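Local coordinates for protein her-1 (PDB 1SZH) that directs male development in Caenorhabditis elegans, probably acting directly in cell signalling during sex determination, and inhibits the function of TRA-2A, at residues 58-61 / 65-68; 73-78 / 127-132; 50-55 / 106-111. The protein carries 2 engineered substitutions. All coordinates share one frame; numbering follows the deposited sequence.

How the contacts relate
From the N terminus, helix 47-59 first supplies residues 50-55 to contact 3, whose partner on helix 105-115 comes about fifty residues later. Within that long excursion, contact 1 closes a very short loop of three residues, folding the 3-10 segment at Lys65 and Lys66 back on the end of the same helix. Contact 2 opens next, at 73-78, and closes on helix 120-134 beyond the second half of contact 3, so contacts 2 and 3 cross, whereas contacts 1 and 2 follow in series. Ile68 joins all three: its carbonyl oxygen is hydrogen-bonded to the Tyr52 hydroxyl, and its side chain packs on Arg108 and Arg130.

Contact 1 of 3, residues 58-61 / 65-68; sequences VLFA and KKKI
Phe60 is held against the chain that returns as Lys66 and Lys67, in a tight reversal at the end of helix 47-59 within this protein of helices and loops without strands. Phe60 is the first residue to leave helical backbone angles, and within a few residues the chain comes back, in 3-10 form at Lys65 and Lys66. The central interaction is a CH-pi contact. Lys66 CB sits over one face of the Phe60 ring, 4.0 Å from its centroid and 25° off the normal, displaced toward the rim at CD2. The opposite face is lined by Leu59 CB, above the ring centre, so that the phenyl plane lies between two aliphatic carbons. Further van der Waals contact follows from the extended Lys66 chain, which crosses Phe60 at about a right angle and brings Lys66 CD within 3.7 Å of Phe60 CD2. Were an alanine to replace Phe60, the methylenes of Lys66 would probably lose the face they lie on, and a gap would open between Leu59 and the returning chain. Polar ties act beyond the ring. The ammonium of Lys66 forms a salt bridge with Glu63, in the loop itself, and the backbone of Lys66 is hydrogen-bonded to that of Ala105, which anchors the returning segment to the start of helix 105-115. The remaining apolar contact is made by Lys67, which slides past Phe60 in the opposite direction. With CG anti to the carbonyl carbon (chi1 -60°), Lys67 sets its CG 3.7 Å from Phe60 CB.

Contact 2 of 3, residues 73-78 / 127-132; sequences SVCCSV and EKCRSL
Arg130, whose CG lies 4.1 Å from Cys75 SG across the contact, carries a guanidinium held by two carboxylates. Arg130 NH1 donates to Glu127 OE1 at 3.3 Å, three residues earlier on helix 120-134, as part of a salt bridge with an N-H...O angle of 159°. The acceptor lies close to the guanidinium plane and receives the hydrogen on its syn lone pair, the side facing OE2. A bend in the arginine chain at chi3 turns the group toward this partner, while NE makes a second salt bridge, with Asp72, the residue just before Ser73. Two carboxylates probably stabilise the positive charge and hold the flat group from turning. The covalent tie is the disulfide of Cys75 and Cys129, SG to SG 2.2 Å, which staples a run of 3-10 helix at 73-78 to a regular alpha helix in the disulfide-rich C-terminal part, where a left-handed antiparallel four-helix bundle is probably built. The two halves reach the bridge differently: Cys75 SG stands beside its own backbone N, whereas Cys129 SG is anti to its N (chi1 177°). The bridge twists with a left-handed chi3 of -78° and brings the two CA atoms of Cys75 and Cys129 to 5.8 Å. Ile139 and Phe126 pack on Cys75 and Tyr147 on Cys129, and both cysteines are buried. Cys76, next to Cys75, sends its CB away from helix 120-134 and is bonded to Cys94 on helix 85-97, so neighbouring cysteines fasten the 3-10 helix to two different helices. Cys75 SG also comes within 3.6 Å of Arg130 N.

Contact 3 of 3, residues 50-55 / 106-111; sequences YVYKCL and ATRLDS
Arg108 grips the phenol oxygen of Tyr52 with both terminal nitrogens. Arg108 NH2 donates to Tyr52 OH at 2.9 Å, the shorter and straighter of the two bonds, with an angle of 151°. Arg108 NH1 reaches the same Tyr52 OH at 3.1 Å, over a more bent 137°. This end-on fork ties helix 47-59 to helix 105-115 in the interior of a protein that combines an overhand three-helix bundle with a left-handed antiparallel four-helix bundle. It probably bridges those two parts of the fold. The oxygen lies close to the guanidinium plane for both bonds. Ring and guanidinium are turned 57° against each other, so they meet edge to edge without stacking. Tyr52 OH is also hydrogen-bonded to the carbonyl oxygen of Ile68, with the hydroxyl necessarily as donor. Three bonds therefore gather on this one buried oxygen: the hydroxyl gives its proton to the carbonyl and accepts from the two arginine N-H groups. The guanidinium is fixed in turn by NE, bonded to the Ile103 carbonyl, and more weakly by NH2 to that of Ser100. These backbone oxygens would be expected to help offset the cost of burying the charge.

Reach is what makes the contact possible: the CA atoms of Tyr52 and Arg108 stand 15.2 Å apart. From its side, Tyr52 holds CG anti to the backbone N, and Arg108 comes from the opposite direction with its chain extended from CG to NE. Around this polar centre, Leu70 and Pro101 touch the tyrosine and Ile68 lies against the arginine. Beside the bonded oxygen, Arg108 NH2 also comes to 3.6 Å of Tyr52 CE1, at the ring edge.

Contact 1 of 3, residues 58-61 / 65-68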
ATOM      1  N   VAL A  58      -1.683   1.578 -14.588  1.00 16.47           N
ATOM      2  CA  VAL A  58      -2.822   1.585 -15.517  1.00 16.39           C
ATOM      3  C   VAL A  58      -4.055   2.224 -14.871  1.00 19.77           C
ATOM      4  O   VAL A  58      -4.673   3.118 -15.440  1.00 21.25           O
ATOM      5  CB  VAL A  58      -3.183   0.160 -16.001  1.00 19.57           C
ATOM      6  CG1 VAL A  58      -4.416   0.218 -16.919  1.00 20.39           C
ATOM      7  CG2 VAL A  58      -2.020  -0.469 -16.710  1.00 18.39           C
ATOM      8  N   LEU A  59      -4.407   1.805 -13.658  1.00 18.04           N
ATOM      9  CA  LEU A  59      -5.593   2.340 -12.984  1.00 17.00           C
ATOM     10  C   LEU A  59      -5.549   3.834 -12.743  1.00 16.59           C
ATOM     11  O   LEU A  59      -6.560   4.516 -12.864  1.00 22.41           O
ATOM     12  CB  LEU A  59      -5.781   1.661 -11.614  1.00 15.67           C
ATOM     13  CG  LEU A  59      -6.066   0.152 -11.650  1.00 16.35           C
ATOM     14  CD1 LEU A  59      -6.093  -0.373 -10.206  1.00 15.96           C
ATOM     15  CD2 LEU A  59      -7.395  -0.126 -12.320  1.00 16.04           C
ATOM     16  N   PHE A  60      -4.369   4.341 -12.417  1.00 17.78           N
ATOM     17  CA  PHE A  60      -4.230   5.747 -12.082  1.00 19.37           C
ATOM     18  C   PHE A  60      -3.398   6.522 -13.110  1.00 20.14           C
ATOM     19  O   PHE A  60      -2.722   7.482 -12.771  1.00 22.35           O
ATOM     20  CB  PHE A  60      -3.621   5.852 -10.683  1.00 17.70           C
ATOM     21  CG  PHE A  60      -4.483   5.208  -9.610  1.00 19.59           C
ATOM     22  CD1 PHE A  60      -3.991   4.176  -8.820  1.00 21.12           C
ATOM     23  CD2 PHE A  60      -5.811   5.606  -9.431  1.00 18.81           C
ATOM     24  CE1 PHE A  60      -4.816   3.533  -7.879  1.00 19.75           C
ATOM     25  CE2 PHE A  60      -6.644   4.971  -8.488  1.00 23.17           C
ATOM     26  CZ  PHE A  60      -6.144   3.939  -7.712  1.00 19.78           C
ATOM     27  N   ALA A  61      -3.473   6.097 -14.365  1.00 22.00           N
ATOM     28  CA  ALA A  61      -2.719   6.750 -15.436  1.00 26.61           C
ATOM     29  C   ALA A  61      -3.044   8.245 -15.544  1.00 24.99           C
ATOM     30  O   ALA A  61      -2.147   9.066 -15.719  1.00 29.74           O
ATOM     31  CB  ALA A  61      -3.006   6.062 -16.760  1.00 23.88           C
ATOM     32  N   LYS A  65      -1.236  11.258  -8.871  1.00 24.19           N
ATOM     33  CA  LYS A  65      -1.142  11.578  -7.452  1.00 24.84           C
ATOM     34  C   LYS A  65      -1.911  10.574  -6.592  1.00 20.71           C
ATOM     35  O   LYS A  65      -1.821  10.605  -5.368  1.00 23.74           O
ATOM     36  CB  LYS A  65      -1.685  12.980  -7.187  1.00 29.61           C
ATOM     37  CG  LYS A  65      -0.884  14.090  -7.860  1.00 43.07           C
ATOM     38  CD  LYS A  65       0.508  14.195  -7.273  1.00 51.43           C
ATOM     39  CE  LYS A  65       1.216  15.458  -7.743  1.00 55.89           C
ATOM     40  NZ  LYS A  65       2.499  15.651  -7.009  1.00 57.31           N
ATOM     41  N   LYS A  66      -2.695   9.712  -7.217  1.00 18.53           N
ATOM     42  CA  LYS A  66      -3.442   8.718  -6.433  1.00 21.77           C
ATOM     43  C   LYS A  66      -2.585   7.494  -6.112  1.00 21.12           C
ATOM     44  O   LYS A  66      -2.978   6.653  -5.299  1.00 18.34           O
ATOM     45  CB  LYS A  66      -4.684   8.251  -7.184  1.00 24.84           C
ATOM     46  CG  LYS A  66      -5.730   9.321  -7.367  1.00 22.62           C
ATOM     47  CD  LYS A  66      -7.013   8.715  -7.896  1.00 23.71           C
ATOM     48  CE  LYS A  66      -8.159   9.727  -7.945  1.00 28.85           C
ATOM     49  NZ  LYS A  66      -9.386   9.160  -8.600  1.00 34.12           N
ATOM     50  N   LYS A  67      -1.429   7.387  -6.754  1.00 16.71           N
ATOM     51  CA  LYS A  67      -0.536   6.257  -6.546  1.00 16.25           C
ATOM     52  C   LYS A  67       0.309   6.401  -5.286  1.00 19.96           C
ATOM     53  O   LYS A  67       0.604   7.524  -4.846  1.00 20.32           O
ATOM     54  CB  LYS A  67       0.421   6.102  -7.744  1.00 16.97           C
ATOM     55  CG  LYS A  67      -0.277   5.856  -9.065  1.00 18.08           C
ATOM     56  CD  LYS A  67       0.673   5.408 -10.172  1.00 24.78           C
ATOM     57  CE  LYS A  67       1.556   6.519 -10.662  1.00 32.34           C
ATOM     58  NZ  LYS A  67       2.248   6.121 -11.942  1.00 25.46           N
ATOM     59  N   ILE A  68       0.705   5.261  -4.717  1.00 15.73           N
ATOM     60  CA  ILE A  68       1.604   5.248  -3.560  1.00 15.42           C
ATOM     61  C   ILE A  68       2.660   4.198  -3.833  1.00 14.62           C
ATOM     62  O   ILE A  68       2.340   3.062  -4.212  1.00 15.38           O
ATOM     63  CB  ILE A  68       0.889   4.912  -2.244  1.00 18.24           C
ATOM     64  CG1 ILE A  68      -0.001   6.098  -1.845  1.00 22.01           C
ATOM     65  CG2 ILE A  68       1.939   4.659  -1.127  1.00 17.59           C
ATOM     66  CD1 ILE A  68      -0.873   5.818  -0.648  1.00 30.61           C
TER

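Contact 2 of 3, residues 73-78 / 127-132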
ATOM      1  N   SER A  73       4.958   0.743   2.182  1.00 18.40           N
ATOM      2  CA  SER A  73       4.228  -0.132   3.089  1.00 19.50           C
ATOM      3  C   SER A  73       5.081  -0.534   4.291  1.00 20.59           C
ATOM      4  O   SER A  73       4.543  -0.871   5.348  1.00 20.58           O
ATOM      5  CB  SER A  73       3.716  -1.377   2.354  1.00 18.35           C
ATOM      6  OG  SER A  73       4.791  -2.152   1.838  1.00 21.55           O
ATOM      7  N   VAL A  74       6.403  -0.472   4.155  1.00 18.10           N
ATOM      8  CA  VAL A  74       7.269  -0.844   5.280  1.00 17.51           C
ATOM      9  C   VAL A  74       7.122   0.149   6.443  1.00 18.66           C
ATOM     10  O   VAL A  74       7.385  -0.184   7.597  1.00 20.97           O
ATOM     11  CB  VAL A  74       8.752  -0.921   4.841  1.00 23.42           C
ATOM     12  CG1 VAL A  74       8.913  -1.852   3.633  1.00 27.55           C
ATOM     13  CG2 VAL A  74       9.263   0.448   4.525  1.00 33.60           C
ATOM     14  N   CYS A  75       6.660   1.352   6.145  1.00 14.97           N
ATOM     15  CA  CYS A  75       6.483   2.382   7.173  1.00 14.43           C
ATOM     16  C   CYS A  75       5.376   2.033   8.165  1.00 17.72           C
ATOM     17  O   CYS A  75       5.312   2.540   9.290  1.00 16.55           O
ATOM     18  CB  CYS A  75       6.167   3.717   6.506  1.00 14.70           C
ATOM     19  SG  CYS A  75       7.447   4.309   5.382  1.00 18.22           S
ATOM     20  N   CYS A  76       4.484   1.152   7.741  1.00 17.36           N
ATOM     21  CA  CYS A  76       3.364   0.747   8.577  1.00 17.85           C
ATOM     22  C   CYS A  76       3.773   0.128   9.922  1.00 19.04           C
ATOM     23  O   CYS A  76       2.996   0.160  10.877  1.00 17.43           O
ATOM     24  CB  CYS A  76       2.529  -0.281   7.821  1.00 15.29           C
ATOM     25  SG  CYS A  76       1.638   0.335   6.404  1.00 20.03           S
ATOM     26  N   SER A  77       4.973  -0.441   9.984  1.00 18.68           N
ATOM     27  CA  SER A  77       5.444  -1.089  11.193  1.00 21.88           C
ATOM     28  C   SER A  77       5.460  -0.165  12.387  1.00 21.88           C
ATOM     29  O   SER A  77       5.393  -0.625  13.530  1.00 20.48           O
ATOM     30  CB  SER A  77       6.849  -1.659  10.972  1.00 26.20           C
ATOM     31  OG  SER A  77       6.785  -2.688  10.002  1.00 31.10           O
ATOM     32  N   VAL A  78       5.518   1.138  12.136  1.00 18.19           N
ATOM     33  CA  VAL A  78       5.578   2.064  13.264  1.00 21.82           C
ATOM     34  C   VAL A  78       4.349   2.048  14.158  1.00 22.89           C
ATOM     35  O   VAL A  78       4.433   2.354  15.339  1.00 21.96           O
ATOM     36  CB  VAL A  78       5.830   3.520  12.820  1.00 22.15           C
ATOM     37  CG1 VAL A  78       4.576   4.159  12.242  1.00 24.41           C
ATOM     38  CG2 VAL A  78       6.336   4.322  14.004  1.00 27.82           C
ATOM     39  N   GLU A 127       4.281   9.237   8.302  1.00 16.01           N
ATOM     40  CA  GLU A 127       4.403  10.181   7.205  1.00 20.55           C
ATOM     41  C   GLU A 127       5.869  10.568   6.994  1.00 17.36           C
ATOM     42  O   GLU A 127       6.310  10.714   5.854  1.00 18.11           O
ATOM     43  CB  GLU A 127       3.537  11.411   7.470  1.00 25.39           C
ATOM     44  CG  GLU A 127       2.019  11.138   7.354  1.00 23.87           C
ATOM     45  CD  GLU A 127       1.513  11.078   5.912  1.00 43.60           C
ATOM     46  OE1 GLU A 127       1.924  10.172   5.147  1.00 37.80           O
ATOM     47  OE2 GLU A 127       0.690  11.944   5.536  1.00 49.28           O
ATOM     48  N   LYS A 128       6.611  10.710   8.084  1.00 16.84           N
ATOM     49  CA  LYS A 128       8.039  11.061   7.959  1.00 17.69           C
ATOM     50  C   LYS A 128       8.803   9.927   7.261  1.00 21.21           C
ATOM     51  O   LYS A 128       9.681  10.152   6.428  1.00 19.27           O
ATOM     52  CB  LYS A 128       8.621  11.358   9.344  1.00 20.55           C
ATOM     53  CG  LYS A 128      10.105  11.753   9.352  1.00 27.33           C
ATOM     54  CD  LYS A 128      10.462  12.309  10.729  1.00 33.35           C
ATOM     55  CE  LYS A 128      11.792  13.040  10.722  1.00 40.95           C
ATOM     56  NZ  LYS A 128      12.031  13.661  12.055  1.00 38.47           N
ATOM     57  N   CYS A 129       8.487   8.688   7.610  1.00 17.17           N
ATOM     58  CA  CYS A 129       9.107   7.542   6.973  1.00 14.07           C
ATOM     59  C   CYS A 129       8.838   7.604   5.460  1.00 15.97           C
ATOM     60  O   CYS A 129       9.737   7.339   4.670  1.00 14.65           O
ATOM     61  CB  CYS A 129       8.515   6.255   7.587  1.00 16.00           C
ATOM     62  SG  CYS A 129       9.050   4.701   6.901  1.00 19.27           S
ATOM     63  N   ARG A 130       7.607   7.932   5.056  1.00 15.30           N
ATOM     64  CA  ARG A 130       7.305   8.019   3.632  1.00 14.14           C
ATOM     65  C   ARG A 130       8.136   9.121   2.960  1.00 16.31           C
ATOM     66  O   ARG A 130       8.631   8.924   1.850  1.00 16.28           O
ATOM     67  CB  ARG A 130       5.818   8.281   3.401  1.00 16.20           C
ATOM     68  CG  ARG A 130       4.895   7.103   3.789  1.00 18.49           C
ATOM     69  CD  ARG A 130       3.444   7.437   3.386  1.00 17.43           C
ATOM     70  NE  ARG A 130       3.334   7.544   1.937  1.00 18.90           N
ATOM     71  CZ  ARG A 130       2.585   8.429   1.293  1.00 24.99           C
ATOM     72  NH1 ARG A 130       1.849   9.313   1.963  1.00 25.53           N
ATOM     73  NH2 ARG A 130       2.585   8.436  -0.036  1.00 22.88           N
ATOM     74  N   SER A 131       8.266  10.268   3.633  1.00 17.40           N
ATOM     75  CA  SER A 131       9.058  11.381   3.097  1.00 19.15           C
ATOM     76  C   SER A 131      10.520  10.979   2.942  1.00 19.66           C
ATOM     77  O   SER A 131      11.134  11.263   1.912  1.00 20.34           O
ATOM     78  CB  SER A 131       8.957  12.602   4.018  1.00 26.58           C
ATOM     79  OG  SER A 131       7.664  13.175   3.930  1.00 34.16           O
ATOM     80  N   LEU A 132      11.088  10.314   3.948  1.00 17.46           N
ATOM     81  CA  LEU A 132      12.487   9.874   3.854  1.00 16.33           C
ATOM     82  C   LEU A 132      12.685   8.882   2.686  1.00 18.03           C
ATOM     83  O   LEU A 132      13.700   8.942   1.979  1.00 17.17           O
ATOM     84  CB  LEU A 132      12.942   9.229   5.166  1.00 20.14           C
ATOM     85  CG  LEU A 132      13.277  10.190   6.316  1.00 26.82           C
ATOM     86  CD1 LEU A 132      13.751   9.363   7.496  1.00 32.18           C
ATOM     87  CD2 LEU A 132      14.354  11.183   5.887  1.00 33.60           C
TER

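Contact 3 of 3, residues 50-55 / 106-111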
ATOM      1  N   TYR A  50       5.831  -6.292  -8.586  1.00 13.43           N
ATOM      2  CA  TYR A  50       5.856  -5.681  -9.912  1.00 14.99           C
ATOM      3  C   TYR A  50       4.454  -5.582 -10.496  1.00 15.89           C
ATOM      4  O   TYR A  50       4.118  -4.587 -11.176  1.00 15.19           O
ATOM      5  CB  TYR A  50       6.834  -6.451 -10.805  1.00 16.86           C
ATOM      6  CG  TYR A  50       8.250  -6.399 -10.237  1.00 18.42           C
ATOM      7  CD1 TYR A  50       9.053  -7.526 -10.185  1.00 21.72           C
ATOM      8  CD2 TYR A  50       8.759  -5.209  -9.712  1.00 23.52           C
ATOM      9  CE1 TYR A  50      10.337  -7.481  -9.604  1.00 25.75           C
ATOM     10  CE2 TYR A  50      10.030  -5.149  -9.134  1.00 28.35           C
ATOM     11  CZ  TYR A  50      10.812  -6.288  -9.091  1.00 26.34           C
ATOM     12  OH  TYR A  50      12.070  -6.221  -8.519  1.00 30.50           O
ATOM     13  N   VAL A  51       3.607  -6.573 -10.228  1.00 13.94           N
ATOM     14  CA  VAL A  51       2.230  -6.516 -10.705  1.00 13.33           C
ATOM     15  C   VAL A  51       1.524  -5.335 -10.041  1.00 13.03           C
ATOM     16  O   VAL A  51       0.707  -4.644 -10.650  1.00 14.76           O
ATOM     17  CB  VAL A  51       1.496  -7.830 -10.402  1.00 14.34           C
ATOM     18  CG1 VAL A  51       0.001  -7.740 -10.782  1.00 18.29           C
ATOM     19  CG2 VAL A  51       2.192  -8.962 -11.157  1.00 15.03           C
ATOM     20  N   TYR A  52       1.823  -5.097  -8.769  1.00 12.64           N
ATOM     21  CA  TYR A  52       1.213  -3.967  -8.067  1.00 14.34           C
ATOM     22  C   TYR A  52       1.538  -2.659  -8.781  1.00 10.12           C
ATOM     23  O   TYR A  52       0.670  -1.799  -8.988  1.00 13.77           O
ATOM     24  CB  TYR A  52       1.749  -3.902  -6.635  1.00 11.87           C
ATOM     25  CG  TYR A  52       1.453  -2.619  -5.841  1.00 13.28           C
ATOM     26  CD1 TYR A  52       0.437  -2.566  -4.892  1.00 13.99           C
ATOM     27  CD2 TYR A  52       2.210  -1.457  -6.056  1.00 13.50           C
ATOM     28  CE1 TYR A  52       0.202  -1.377  -4.133  1.00 13.41           C
ATOM     29  CE2 TYR A  52       1.980  -0.293  -5.331  1.00 13.06           C
ATOM     30  CZ  TYR A  52       0.968  -0.260  -4.374  1.00 13.68           C
ATOM     31  OH  TYR A  52       0.756   0.883  -3.631  1.00 14.52           O
ATOM     32  N   LYS A  53       2.803  -2.515  -9.175  1.00 14.53           N
ATOM     33  CA  LYS A  53       3.222  -1.287  -9.839  1.00 15.35           C
ATOM     34  C   LYS A  53       2.575  -1.153 -11.207  1.00 14.71           C
ATOM     35  O   LYS A  53       2.133  -0.063 -11.582  1.00 15.37           O
ATOM     36  CB  LYS A  53       4.747  -1.277  -9.947  1.00 15.62           C
ATOM     37  CG  LYS A  53       5.394  -1.275  -8.578  1.00 13.96           C
ATOM     38  CD  LYS A  53       6.895  -1.280  -8.657  1.00 20.47           C
ATOM     39  CE  LYS A  53       7.505  -1.200  -7.263  1.00 22.31           C
ATOM     40  NZ  LYS A  53       9.000  -1.118  -7.302  1.00 27.61           N
ATOM     41  N   CYS A  54       2.488  -2.261 -11.933  1.00 15.21           N
ATOM     42  CA  CYS A  54       1.851  -2.246 -13.248  1.00 16.38           C
ATOM     43  C   CYS A  54       0.368  -1.836 -13.084  1.00 16.79           C
ATOM     44  O   CYS A  54      -0.141  -0.973 -13.811  1.00 15.28           O
ATOM     45  CB  CYS A  54       1.986  -3.635 -13.870  1.00 14.63           C
ATOM     46  SG  CYS A  54       1.339  -3.810 -15.554  1.00 21.53           S
ATOM     47  N   LEU A  55      -0.343  -2.466 -12.144  1.00 14.26           N
ATOM     48  CA  LEU A  55      -1.744  -2.129 -11.939  1.00 12.60           C
ATOM     49  C   LEU A  55      -1.940  -0.662 -11.562  1.00 14.71           C
ATOM     50  O   LEU A  55      -2.823   0.010 -12.087  1.00 16.11           O
ATOM     51  CB  LEU A  55      -2.387  -3.049 -10.878  1.00 14.05           C
ATOM     52  CG  LEU A  55      -2.479  -4.521 -11.298  1.00 14.53           C
ATOM     53  CD1 LEU A  55      -3.029  -5.308 -10.092  1.00 14.14           C
ATOM     54  CD2 LEU A  55      -3.400  -4.708 -12.491  1.00 14.25           C
ATOM     55  N   ALA A 106      -5.707   8.862  -1.050  1.00 17.16           N
ATOM     56  CA  ALA A 106      -6.575   9.510  -0.082  1.00 20.39           C
ATOM     57  C   ALA A 106      -7.381   8.534   0.753  1.00 17.16           C
ATOM     58  O   ALA A 106      -7.503   8.705   1.968  1.00 18.98           O
ATOM     59  CB  ALA A 106      -7.503  10.492  -0.791  1.00 25.37           C
ATOM     60  N   THR A 107      -7.906   7.505   0.106  1.00 15.40           N
ATOM     61  CA  THR A 107      -8.707   6.514   0.813  1.00 16.12           C
ATOM     62  C   THR A 107      -7.849   5.746   1.814  1.00 16.00           C
ATOM     63  O   THR A 107      -8.260   5.531   2.949  1.00 16.89           O
ATOM     64  CB  THR A 107      -9.373   5.550  -0.180  1.00 17.29           C
ATOM     65  OG1 THR A 107     -10.263   6.297  -1.013  1.00 20.42           O
ATOM     66  CG2 THR A 107     -10.179   4.471   0.562  1.00 17.50           C
ATOM     67  N   ARG A 108      -6.649   5.349   1.404  1.00 14.76           N
ATOM     68  CA  ARG A 108      -5.770   4.630   2.323  1.00 14.18           C
ATOM     69  C   ARG A 108      -5.391   5.526   3.498  1.00 15.48           C
ATOM     70  O   ARG A 108      -5.482   5.120   4.655  1.00 15.48           O
ATOM     71  CB  ARG A 108      -4.447   4.241   1.667  1.00 16.45           C
ATOM     72  CG  ARG A 108      -4.516   3.384   0.440  1.00 13.86           C
ATOM     73  CD  ARG A 108      -3.088   3.113   0.005  1.00 15.00           C
ATOM     74  NE  ARG A 108      -3.050   2.356  -1.253  1.00 15.09           N
ATOM     75  CZ  ARG A 108      -1.932   1.867  -1.772  1.00 14.37           C
ATOM     76  NH1 ARG A 108      -0.751   2.063  -1.162  1.00 16.10           N
ATOM     77  NH2 ARG A 108      -1.994   1.151  -2.882  1.00 17.14           N
ATOM     78  N   LEU A 109      -4.928   6.740   3.192  1.00 15.43           N
ATOM     79  CA  LEU A 109      -4.457   7.624   4.238  1.00 16.74           C
ATOM     80  C   LEU A 109      -5.542   8.051   5.207  1.00 17.32           C
ATOM     81  O   LEU A 109      -5.278   8.202   6.402  1.00 18.73           O
ATOM     82  CB  LEU A 109      -3.715   8.826   3.631  1.00 19.20           C
ATOM     83  CG  LEU A 109      -2.436   8.463   2.862  1.00 19.48           C
ATOM     84  CD1 LEU A 109      -1.856   9.719   2.189  1.00 23.44           C
ATOM     85  CD2 LEU A 109      -1.401   7.849   3.801  1.00 20.17           C
ATOM     86  N   ASP A 110      -6.759   8.235   4.716  1.00 17.46           N
ATOM     87  CA  ASP A 110      -7.855   8.609   5.605  1.00 18.68           C
ATOM     88  C   ASP A 110      -8.092   7.476   6.609  1.00 18.68           C
ATOM     89  O   ASP A 110      -8.310   7.725   7.798  1.00 18.83           O
ATOM     90  CB  ASP A 110      -9.146   8.869   4.817  1.00 22.71           C
ATOM     91  CG  ASP A 110      -9.089  10.150   4.002  1.00 36.67           C
ATOM     92  OD1 ASP A 110      -8.276  11.045   4.334  1.00 35.04           O
ATOM     93  OD2 ASP A 110      -9.873  10.266   3.037  1.00 43.42           O
ATOM     94  N   SER A 111      -8.030   6.229   6.139  1.00 14.81           N
ATOM     95  CA  SER A 111      -8.275   5.078   7.021  1.00 14.13           C
ATOM     96  C   SER A 111      -7.140   4.899   8.013  1.00 16.46           C
ATOM     97  O   SER A 111      -7.380   4.641   9.193  1.00 14.60           O
ATOM     98  CB  SER A 111      -8.475   3.802   6.169  1.00 13.85           C
ATOM     99  OG  SER A 111      -8.646   2.674   7.017  1.00 18.93           O
TER